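Local coordinates for vaginolysin (Gardnerella vaginalis, PDB 5IMY), which probably binds cholesterol in host membranes and perforates them as a cytolytic toxin of the cholesterol-dependent cytolysin family, at residues A[29-40]-A[351-359]; A[212-220]-A[329-339]. All blocks are in the same frame, centred on the assembly; numbering follows the deposited sequence.

Interaction 1. Residues A[29-40]-A[351-359]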
loop_
_atom_site.group_PDB
_atom_site.type_symbol
_atom_site.label_atom_id
_atom_site.label_comp_id
_atom_site.label_asym_id
_atom_site.label_seq_id
_atom_site.Cartn_x
_atom_site.Cartn_y
_atom_site.Cartn_z
ATOM N N LEU A 29 -34.455 -43.350 6.583
ATOM C CA LEU A 29 -33.771 -42.391 5.723
ATOM C C LEU A 29 -34.209 -40.962 6.015
ATOM O O LEU A 29 -33.410 -40.031 5.872
ATOM C CB LEU A 29 -34.019 -42.732 4.254
ATOM C CG LEU A 29 -33.620 -44.143 3.810
ATOM C CD1 LEU A 29 -33.861 -44.315 2.318
ATOM C CD2 LEU A 29 -32.170 -44.449 4.157
ATOM N N TRP A 30 -35.465 -40.767 6.420
ATOM C CA TRP A 30 -35.942 -39.426 6.744
ATOM C C TRP A 30 -35.385 -38.933 8.071
ATOM O O TRP A 30 -35.142 -37.730 8.229
ATOM C CB TRP A 30 -37.471 -39.408 6.788
ATOM C CG TRP A 30 -38.141 -39.297 5.451
ATOM C CD1 TRP A 30 -37.666 -38.660 4.341
ATOM C CD2 TRP A 30 -39.414 -39.842 5.088
ATOM N NE1 TRP A 30 -38.568 -38.770 3.312
ATOM C CE2 TRP A 30 -39.648 -39.495 3.742
ATOM C CE3 TRP A 30 -40.380 -40.590 5.769
ATOM C CZ2 TRP A 30 -40.807 -39.870 3.065
ATOM C CZ3 TRP A 30 -41.529 -40.959 5.096
ATOM C CH2 TRP A 30 -41.733 -40.600 3.758
ATOM N N ASP A 31 -35.180 -39.831 9.031
ATOM C CA ASP A 31 -34.774 -39.454 10.377
ATOM C C ASP A 31 -33.261 -39.431 10.561
ATOM O O ASP A 31 -32.792 -39.296 11.696
ATOM C CB ASP A 31 -35.407 -40.403 11.398
ATOM C CG ASP A 31 -36.921 -40.375 11.358
ATOM O OD1 ASP A 31 -37.485 -39.466 10.711
ATOM O OD2 ASP A 31 -37.549 -41.258 11.979
ATOM N N LEU A 32 -32.490 -39.565 9.484
ATOM C CA LEU A 32 -31.052 -39.362 9.580
ATOM C C LEU A 32 -30.763 -37.926 9.997
ATOM O O LEU A 32 -31.366 -36.979 9.485
ATOM C CB LEU A 32 -30.375 -39.665 8.242
ATOM C CG LEU A 32 -30.419 -41.111 7.745
ATOM C CD1 LEU A 32 -30.035 -41.161 6.277
ATOM C CD2 LEU A 32 -29.503 -42.004 8.568
ATOM N N GLN A 33 -29.838 -37.766 10.940
ATOM C CA GLN A 33 -29.487 -36.461 11.492
ATOM C C GLN A 33 -28.023 -36.173 11.193
ATOM O O GLN A 33 -27.131 -36.753 11.822
ATOM C CB GLN A 33 -29.745 -36.420 12.995
ATOM C CG GLN A 33 -31.132 -35.947 13.378
ATOM C CD GLN A 33 -31.399 -36.100 14.861
ATOM O OE1 GLN A 33 -31.286 -37.194 15.414
ATOM N NE2 GLN A 33 -31.747 -34.999 15.515
ATOM N N TYR A 34 -27.775 -35.267 10.250
ATOM C CA TYR A 34 -26.424 -34.824 9.951
ATOM C C TYR A 34 -26.448 -33.344 9.601
ATOM O O TYR A 34 -27.491 -32.772 9.278
ATOM C CB TYR A 34 -25.801 -35.628 8.801
ATOM C CG TYR A 34 -26.678 -35.729 7.576
ATOM C CD1 TYR A 34 -26.541 -34.832 6.522
ATOM C CD2 TYR A 34 -27.642 -36.721 7.472
ATOM C CE1 TYR A 34 -27.342 -34.922 5.400
ATOM C CE2 TYR A 34 -28.447 -36.822 6.355
ATOM C CZ TYR A 34 -28.293 -35.920 5.320
ATOM O OH TYR A 34 -29.094 -36.016 4.203
ATOM N N ASP A 35 -25.274 -32.726 9.695
ATOM C CA ASP A 35 -25.080 -31.334 9.299
ATOM C C ASP A 35 -24.617 -31.348 7.848
ATOM O O ASP A 35 -23.451 -31.633 7.562
ATOM C CB ASP A 35 -24.071 -30.657 10.221
ATOM C CG ASP A 35 -23.485 -29.388 9.628
ATOM O OD1 ASP A 35 -22.371 -29.003 10.039
ATOM O OD2 ASP A 35 -24.133 -28.771 8.756
ATOM N N LYS A 36 -25.533 -31.048 6.920
ATOM C CA LYS A 36 -25.226 -31.284 5.513
ATOM C C LYS A 36 -24.042 -30.463 5.016
ATOM O O LYS A 36 -23.595 -30.690 3.886
ATOM C CB LYS A 36 -26.413 -30.984 4.587
ATOM C CG LYS A 36 -27.760 -30.671 5.240
ATOM C CD LYS A 36 -28.809 -30.319 4.183
ATOM C CE LYS A 36 -28.322 -29.210 3.253
ATOM N NZ LYS A 36 -27.579 -28.127 3.965
ATOM N N THR A 37 -23.529 -29.512 5.800
ATOM C CA THR A 37 -22.348 -28.766 5.370
ATOM C C THR A 37 -21.063 -29.471 5.796
ATOM O O THR A 37 -20.273 -29.897 4.950
ATOM C CB THR A 37 -22.372 -27.336 5.919
ATOM O OG1 THR A 37 -23.617 -26.710 5.592
ATOM C CG2 THR A 37 -21.229 -26.533 5.306
ATOM N N ASN A 38 -20.837 -29.595 7.106
ATOM C CA ASN A 38 -19.595 -30.192 7.581
ATOM C C ASN A 38 -19.465 -31.660 7.200
ATOM O O ASN A 38 -18.366 -32.215 7.315
ATOM C CB ASN A 38 -19.477 -30.041 9.098
ATOM C CG ASN A 38 -18.985 -28.666 9.508
ATOM O OD1 ASN A 38 -17.781 -28.434 9.617
ATOM N ND2 ASN A 38 -19.915 -27.744 9.730
ATOM N N ILE A 39 -20.546 -32.301 6.748
ATOM C CA ILE A 39 -20.457 -33.709 6.380
ATOM C C ILE A 39 -19.620 -33.884 5.120
ATOM O O ILE A 39 -18.989 -34.930 4.928
ATOM C CB ILE A 39 -21.868 -34.308 6.214
ATOM C CG1 ILE A 39 -21.805 -35.837 6.177
ATOM C CG2 ILE A 39 -22.540 -33.792 4.943
ATOM C CD1 ILE A 39 -21.410 -36.468 7.499
ATOM N N LEU A 40 -19.597 -32.877 4.245
ATOM C CA LEU A 40 -18.865 -32.941 2.985
ATOM C C LEU A 40 -17.826 -31.828 2.882
ATOM O O LEU A 40 -17.457 -31.417 1.779
ATOM C CB LEU A 40 -19.832 -32.878 1.802
ATOM C CG LEU A 40 -20.624 -34.153 1.498
ATOM C CD1 LEU A 40 -21.709 -33.869 0.472
ATOM C CD2 LEU A 40 -19.704 -35.260 1.009
ATOM N N THR A 351 -23.672 -34.142 -10.469
ATOM C CA THR A 351 -24.213 -33.533 -9.264
ATOM C C THR A 351 -24.844 -34.616 -8.401
ATOM O O THR A 351 -25.477 -35.542 -8.918
ATOM C CB THR A 351 -25.259 -32.466 -9.607
ATOM O OG1 THR A 351 -24.679 -31.482 -10.471
ATOM C CG2 THR A 351 -25.781 -31.787 -8.345
ATOM N N THR A 352 -24.666 -34.501 -7.088
ATOM C CA THR A 352 -25.274 -35.419 -6.138
ATOM C C THR A 352 -26.314 -34.686 -5.302
ATOM O O THR A 352 -26.171 -33.499 -5.000
ATOM C CB THR A 352 -24.229 -36.049 -5.208
ATOM O OG1 THR A 352 -23.685 -35.045 -4.341
ATOM C CG2 THR A 352 -23.108 -36.696 -6.009
ATOM N N SER A 353 -27.365 -35.414 -4.935
ATOM C CA SER A 353 -28.416 -34.904 -4.071
ATOM C C SER A 353 -28.639 -35.888 -2.932
ATOM O O SER A 353 -28.473 -37.100 -3.099
ATOM C CB SER A 353 -29.723 -34.687 -4.844
ATOM O OG SER A 353 -29.546 -33.751 -5.891
ATOM N N PHE A 354 -29.009 -35.359 -1.770
ATOM C CA PHE A 354 -29.244 -36.205 -0.608
ATOM C C PHE A 354 -30.522 -37.014 -0.786
ATOM O O PHE A 354 -31.542 -36.505 -1.255
ATOM C CB PHE A 354 -29.342 -35.358 0.660
ATOM C CG PHE A 354 -28.024 -34.810 1.130
ATOM C CD1 PHE A 354 -27.066 -35.647 1.678
ATOM C CD2 PHE A 354 -27.747 -33.455 1.037
ATOM C CE1 PHE A 354 -25.855 -35.148 2.115
ATOM C CE2 PHE A 354 -26.538 -32.949 1.473
ATOM C CZ PHE A 354 -25.590 -33.796 2.013
ATOM N N VAL A 355 -30.460 -38.290 -0.401
ATOM C CA VAL A 355 -31.633 -39.154 -0.493
ATOM C C VAL A 355 -32.723 -38.676 0.458
ATOM O O VAL A 355 -33.917 -38.763 0.149
ATOM C CB VAL A 355 -31.237 -40.615 -0.206
ATOM C CG1 VAL A 355 -32.470 -41.516 -0.149
ATOM C CG2 VAL A 355 -30.259 -41.113 -1.261
ATOM N N LYS A 356 -32.331 -38.160 1.625
ATOM C CA LYS A 356 -33.305 -37.815 2.656
ATOM C C LYS A 356 -34.330 -36.811 2.140
ATOM O O LYS A 356 -35.540 -37.000 2.312
ATOM C CB LYS A 356 -32.586 -37.263 3.889
ATOM C CG LYS A 356 -33.520 -36.941 5.055
ATOM C CD LYS A 356 -33.179 -35.616 5.726
ATOM C CE LYS A 356 -32.150 -35.773 6.838
ATOM N NZ LYS A 356 -32.627 -35.129 8.095
ATOM N N ASP A 357 -33.865 -35.729 1.509
ATOM C CA ASP A 357 -34.748 -34.639 1.107
ATOM C C ASP A 357 -34.541 -34.200 -0.339
ATOM O O ASP A 357 -35.103 -33.177 -0.746
ATOM C CB ASP A 357 -34.561 -33.437 2.040
ATOM C CG ASP A 357 -33.113 -33.001 2.145
ATOM O OD1 ASP A 357 -32.306 -33.406 1.281
ATOM O OD2 ASP A 357 -32.783 -32.255 3.090
ATOM N N ASN A 358 -33.754 -34.935 -1.122
ATOM C CA ASN A 358 -33.528 -34.623 -2.532
ATOM C C ASN A 358 -32.874 -33.259 -2.731
ATOM O O ASN A 358 -32.908 -32.707 -3.837
ATOM C CB ASN A 358 -34.838 -34.697 -3.325
ATOM C CG ASN A 358 -35.500 -36.057 -3.226
ATOM O OD1 ASN A 358 -35.015 -37.036 -3.793
ATOM N ND2 ASN A 358 -36.616 -36.123 -2.509
ATOM N N GLU A 359 -32.272 -32.702 -1.683
ATOM C CA GLU A 359 -31.580 -31.427 -1.798
ATOM C C GLU A 359 -30.199 -31.624 -2.405
ATOM O O GLU A 359 -29.464 -32.542 -2.031
ATOM C CB GLU A 359 -31.452 -30.758 -0.428
ATOM C CG GLU A 359 -32.551 -29.752 -0.122
ATOM C CD GLU A 359 -32.577 -29.344 1.338
ATOM O OE1 GLU A 359 -31.555 -29.532 2.030
ATOM O OE2 GLU A 359 -33.624 -28.837 1.795
HETATM O O HOH W 1 -29.563 -38.493 2.920
#

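Interaction 2. Residues A[212-220]-A[329-339]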
loop_
_atom_site.group_PDB
_atom_site.type_symbol
_atom_site.label_atom_id
_atom_site.label_comp_id
_atom_site.label_asym_id
_atom_site.label_seq_id
_atom_site.Cartn_x
_atom_site.Cartn_y
_atom_site.Cartn_z
ATOM N N VAL A 212 -7.554 -22.218 -15.558
ATOM C CA VAL A 212 -8.969 -22.055 -15.876
ATOM C C VAL A 212 -9.523 -23.391 -16.350
ATOM O O VAL A 212 -8.964 -24.016 -17.256
ATOM C CB VAL A 212 -9.189 -20.968 -16.947
ATOM C CG1 VAL A 212 -10.673 -20.780 -17.225
ATOM C CG2 VAL A 212 -8.555 -19.656 -16.507
ATOM N N ASN A 213 -10.620 -23.822 -15.735
ATOM C CA ASN A 213 -11.340 -25.023 -16.142
ATOM C C ASN A 213 -12.517 -24.601 -17.011
ATOM O O ASN A 213 -13.390 -23.857 -16.555
ATOM C CB ASN A 213 -11.819 -25.805 -14.918
ATOM C CG ASN A 213 -12.468 -27.128 -15.281
ATOM O OD1 ASN A 213 -12.158 -27.726 -16.311
ATOM N ND2 ASN A 213 -13.378 -27.591 -14.431
ATOM N N PHE A 214 -12.534 -25.058 -18.260
ATOM C CA PHE A 214 -13.625 -24.769 -19.183
ATOM C C PHE A 214 -14.520 -25.992 -19.309
ATOM O O PHE A 214 -14.034 -27.096 -19.581
ATOM C CB PHE A 214 -13.097 -24.370 -20.562
ATOM C CG PHE A 214 -12.510 -22.995 -20.613
ATOM C CD1 PHE A 214 -13.326 -21.882 -20.737
ATOM C CD2 PHE A 214 -11.141 -22.809 -20.546
ATOM C CE1 PHE A 214 -12.787 -20.613 -20.785
ATOM C CE2 PHE A 214 -10.597 -21.544 -20.595
ATOM C CZ PHE A 214 -11.420 -20.443 -20.715
ATOM N N LYS A 215 -15.820 -25.793 -19.112
ATOM C CA LYS A 215 -16.815 -26.847 -19.260
ATOM C C LYS A 215 -17.848 -26.404 -20.282
ATOM O O LYS A 215 -18.538 -25.399 -20.080
ATOM C CB LYS A 215 -17.486 -27.166 -17.923
ATOM C CG LYS A 215 -16.740 -28.201 -17.101
ATOM C CD LYS A 215 -17.307 -28.322 -15.700
ATOM C CE LYS A 215 -16.587 -29.405 -14.919
ATOM N NZ LYS A 215 -16.884 -29.344 -13.463
ATOM N N GLN A 216 -17.950 -27.154 -21.377
ATOM C CA GLN A 216 -18.951 -26.922 -22.411
ATOM C C GLN A 216 -19.968 -28.054 -22.330
ATOM O O GLN A 216 -19.654 -29.205 -22.654
ATOM C CB GLN A 216 -18.302 -26.853 -23.791
ATOM C CG GLN A 216 -17.084 -25.943 -23.844
ATOM C CD GLN A 216 -16.628 -25.653 -25.258
ATOM O OE1 GLN A 216 -15.757 -26.337 -25.796
ATOM N NE2 GLN A 216 -17.216 -24.631 -25.869
ATOM N N THR A 217 -21.179 -27.731 -21.885
ATOM C CA THR A 217 -22.233 -28.718 -21.691
ATOM C C THR A 217 -23.188 -28.671 -22.876
ATOM O O THR A 217 -23.811 -27.636 -23.134
ATOM C CB THR A 217 -22.988 -28.461 -20.386
ATOM O OG1 THR A 217 -22.079 -28.529 -19.282
ATOM C CG2 THR A 217 -24.095 -29.494 -20.187
ATOM N N TYR A 218 -23.307 -29.793 -23.586
ATOM C CA TYR A 218 -24.292 -29.907 -24.654
ATOM C C TYR A 218 -25.665 -30.268 -24.106
ATOM O O TYR A 218 -26.676 -29.690 -24.522
ATOM C CB TYR A 218 -23.847 -30.959 -25.667
ATOM C CG TYR A 218 -22.514 -30.668 -26.313
ATOM C CD1 TYR A 218 -22.227 -29.416 -26.841
ATOM C CD2 TYR A 218 -21.537 -31.646 -26.386
ATOM C CE1 TYR A 218 -21.004 -29.153 -27.428
ATOM C CE2 TYR A 218 -20.311 -31.394 -26.963
ATOM C CZ TYR A 218 -20.048 -30.146 -27.486
ATOM O OH TYR A 218 -18.826 -29.900 -28.064
ATOM N N TYR A 219 -25.718 -31.220 -23.180
ATOM C CA TYR A 219 -26.983 -31.664 -22.616
ATOM C C TYR A 219 -26.718 -32.316 -21.269
ATOM O O TYR A 219 -25.581 -32.655 -20.932
ATOM C CB TYR A 219 -27.705 -32.639 -23.556
ATOM C CG TYR A 219 -26.857 -33.812 -23.994
ATOM C CD1 TYR A 219 -26.740 -34.947 -23.200
ATOM C CD2 TYR A 219 -26.177 -33.787 -25.204
ATOM C CE1 TYR A 219 -25.966 -36.021 -23.600
ATOM C CE2 TYR A 219 -25.403 -34.857 -25.613
ATOM C CZ TYR A 219 -25.301 -35.971 -24.807
ATOM O OH TYR A 219 -24.530 -37.038 -25.209
ATOM N N THR A 220 -27.793 -32.489 -20.506
ATOM C CA THR A 220 -27.725 -33.038 -19.161
ATOM C C THR A 220 -28.704 -34.196 -19.048
ATOM O O THR A 220 -29.863 -34.074 -19.454
ATOM C CB THR A 220 -28.045 -31.961 -18.114
ATOM O OG1 THR A 220 -27.025 -30.956 -18.135
ATOM C CG2 THR A 220 -28.136 -32.563 -16.715
ATOM N N LEU A 329 -6.547 -20.689 -27.838
ATOM C CA LEU A 329 -7.701 -20.893 -26.970
ATOM C C LEU A 329 -9.005 -20.704 -27.735
ATOM O O LEU A 329 -9.868 -21.589 -27.742
ATOM C CB LEU A 329 -7.630 -19.929 -25.786
ATOM C CG LEU A 329 -8.834 -19.892 -24.841
ATOM C CD1 LEU A 329 -8.825 -21.095 -23.914
ATOM C CD2 LEU A 329 -8.846 -18.591 -24.059
ATOM N N LYS A 330 -9.166 -19.551 -28.389
ATOM C CA LYS A 330 -10.444 -19.226 -29.012
ATOM C C LYS A 330 -10.813 -20.202 -30.121
ATOM O O LYS A 330 -12.003 -20.358 -30.422
ATOM C CB LYS A 330 -10.412 -17.794 -29.551
ATOM C CG LYS A 330 -10.085 -16.759 -28.483
ATOM C CD LYS A 330 -10.893 -15.481 -28.639
ATOM C CE LYS A 330 -12.359 -15.697 -28.291
ATOM N NZ LYS A 330 -13.048 -14.418 -27.962
ATOM N N ALA A 331 -9.831 -20.866 -30.733
ATOM C CA ALA A 331 -10.147 -21.918 -31.692
ATOM C C ALA A 331 -10.683 -23.158 -30.986
ATOM O O ALA A 331 -11.679 -23.746 -31.422
ATOM C CB ALA A 331 -8.911 -22.266 -32.520
ATOM N N LEU A 332 -10.038 -23.566 -29.890
ATOM C CA LEU A 332 -10.504 -24.732 -29.145
ATOM C C LEU A 332 -11.911 -24.523 -28.602
ATOM O O LEU A 332 -12.691 -25.478 -28.519
ATOM C CB LEU A 332 -9.536 -25.046 -28.004
ATOM C CG LEU A 332 -8.117 -25.445 -28.422
ATOM C CD1 LEU A 332 -7.208 -25.533 -27.207
ATOM C CD2 LEU A 332 -8.122 -26.765 -29.180
ATOM N N ILE A 333 -12.254 -23.291 -28.223
ATOM C CA ILE A 333 -13.608 -23.006 -27.754
ATOM C C ILE A 333 -14.612 -23.233 -28.874
ATOM O O ILE A 333 -15.584 -23.982 -28.722
ATOM C CB ILE A 333 -13.695 -21.567 -27.210
ATOM C CG1 ILE A 333 -12.679 -21.337 -26.084
ATOM C CG2 ILE A 333 -15.107 -21.260 -26.727
ATOM C CD1 ILE A 333 -12.682 -22.393 -25.000
ATOM N N GLN A 334 -14.393 -22.586 -30.020
ATOM C CA GLN A 334 -15.367 -22.610 -31.101
ATOM C C GLN A 334 -15.459 -23.965 -31.790
ATOM O O GLN A 334 -16.409 -24.186 -32.549
ATOM C CB GLN A 334 -15.028 -21.529 -32.128
ATOM C CG GLN A 334 -16.246 -20.839 -32.721
ATOM C CD GLN A 334 -17.080 -20.128 -31.671
ATOM O OE1 GLN A 334 -16.562 -19.696 -30.640
ATOM N NE2 GLN A 334 -18.378 -20.012 -31.922
ATOM N N GLU A 335 -14.506 -24.870 -31.555
ATOM C CA GLU A 335 -14.624 -26.216 -32.105
ATOM C C GLU A 335 -15.671 -27.033 -31.359
ATOM O O GLU A 335 -16.300 -27.919 -31.950
ATOM C CB GLU A 335 -13.262 -26.918 -32.070
ATOM C CG GLU A 335 -13.315 -28.441 -32.238
ATOM C CD GLU A 335 -12.327 -28.959 -33.264
ATOM O OE1 GLU A 335 -12.200 -28.332 -34.339
ATOM O OE2 GLU A 335 -11.683 -29.999 -33.001
ATOM N N GLY A 336 -15.881 -26.750 -30.076
ATOM C CA GLY A 336 -16.825 -27.507 -29.279
ATOM C C GLY A 336 -18.038 -26.703 -28.861
ATOM O O GLY A 336 -18.700 -27.035 -27.873
ATOM N N ALA A 337 -18.344 -25.639 -29.606
ATOM C CA ALA A 337 -19.523 -24.838 -29.304
ATOM C C ALA A 337 -20.812 -25.571 -29.640
ATOM O O ALA A 337 -21.857 -25.258 -29.060
ATOM C CB ALA A 337 -19.474 -23.515 -30.068
ATOM N N ASN A 338 -20.761 -26.541 -30.550
ATOM C CA ASN A 338 -21.947 -27.245 -31.005
ATOM C C ASN A 338 -21.640 -28.731 -31.094
ATOM O O ASN A 338 -20.481 -29.153 -31.075
ATOM C CB ASN A 338 -22.419 -26.735 -32.372
ATOM C CG ASN A 338 -21.871 -25.361 -32.702
ATOM O OD1 ASN A 338 -20.753 -25.231 -33.200
ATOM N ND2 ASN A 338 -22.656 -24.328 -32.429
ATOM N N LEU A 339 -22.701 -29.523 -31.191
ATOM C CA LEU A 339 -22.562 -30.952 -31.421
ATOM C C LEU A 339 -22.380 -31.182 -32.912
ATOM O O LEU A 339 -23.254 -30.822 -33.707
ATOM C CB LEU A 339 -23.786 -31.722 -30.922
ATOM C CG LEU A 339 -24.192 -31.656 -29.448
ATOM C CD1 LEU A 339 -24.690 -30.270 -29.093
ATOM C CD2 LEU A 339 -25.276 -32.695 -29.177
#

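Interaction 1. Residues A[29-40]-A[351-359]
F354 and K356 pack against Y34 and the chain leaving helix 22-30, a contact of a loop on a turn at the end of the cytolysin's large antiparallel sheet, where strand 347-354 runs out. T352 shares backbone hydrogen bonding with A361 beyond the turn, and the turn is shaped from within: F354 N bonds back to E359 O, and D357 OD1 takes E359 N in an Asx turn. Lysine suits position 356 because it has both a long apolar stem and a donor. With its CG anti to the backbone N (chi1 -177°), the stem passes the last turn of the helix, K356 CG lying 3.2 Å from L29 O. The chain then bends until K356 NZ gives a hydrogen bond of 2.6 Å to L32 O, meeting that carbonyl nearly head-on (C=O...N 173°). K356 O, in turn, lies in the ring plane of W30 at its edge, 3.4 Å from W30 CD1. F354 is directed toward the loop, and its ring meets Y34 obliquely, the two planes at 42°, with Y34 CE1 above one face of F354, toward the rim. K36 CB (3.7 Å from F354 CE2), I39 and L40 add aliphatic packing, while V254 and A361 also touch F354, a buried phenylalanine among mostly carbon neighbours. Beside the helix end, L29 CD1 meets V355 CG1 at 4.0 Å. The acidic E359 and basic K36 are near neighbours, but their charged atoms do not meet. Tyrosine at 34 combines a ring for packing with a hydroxyl for polar contact: Y34 OH lies 3.3 Å from F354 CD1 and hydrogen-bonds a water at 2.8 Å, and that same water accepts from K356 N at 3.1 Å.

Interaction 2. Residues A[212-220]-A[329-339]
L339 lies against the ring of Y218, the two side chains running antiparallel past one another, where helix 326-335 and the chain after it pack on strand 208-223 of the core antiparallel sheet of a cholesterol-dependent cytolysin. The strand part 212-217 and the helix part 329-335 run nearly parallel, 23° apart, with their axes 10.5 Å from each other. In Y218, CG lies opposite the carbonyl carbon (chi1 -59°), which carries the ring out to the chain after the helix. L339 lays its branched end over one face of that ring: L339 CG is 4.1 Å from the Y218 ring centroid in a CH-pi contact, and L339 CD1 comes to 3.4 Å from Y218 CD1. The other methyl, CD2, meets Y219 at the edge of its ring. Y218 and Y219 fit a classic beta bulge opposite Y261, at a corner of the strand, consistent with both reaching the same leucine. Earlier in the strand, F214 is directed toward the helix. I333 CD1 lies over one face of its ring, whereas L329 CD1 approaches obliquely, 3.8 Å from F214 CE2; M167 and V267 add to this apolar layer. Between the aromatic residues, Q216 brings an amide to the end of the helix. Q216 NE2 makes a weak bond of 3.4 Å to I333 O, a carbonyl that also accepts G336 N, and R263 links Q216 OE1, weakly, with L332 O. G336, without a side chain, permits close approach, its CA lying 3.3 Å from Y218 OH. Y218 OH donates to G336 O at 2.9 Å, coming from above the carbonyl plane with a C=O...O angle of 104°.

In the fold
From the N terminus, helix 22-30 gives way to the loop of interaction 1, whose partner, the end of strand 347-354 and the turn after it, comes more than 300 residues later. Within the long loop closed by that contact, strand 208-223 is joined to helix 326-335 by interaction 2, so the second loop nests inside the first and the two do not cross. Helix 326-335 and strand 347-354 are successive elements of the chain. Both contacts reach one antiparallel sheet, in which strand 253-261 pairs with both 208-223 and 347-354. Interaction 1 ties the N-terminal region to that sheet, and interaction 2 a helix; their centres lie about 32 Å apart.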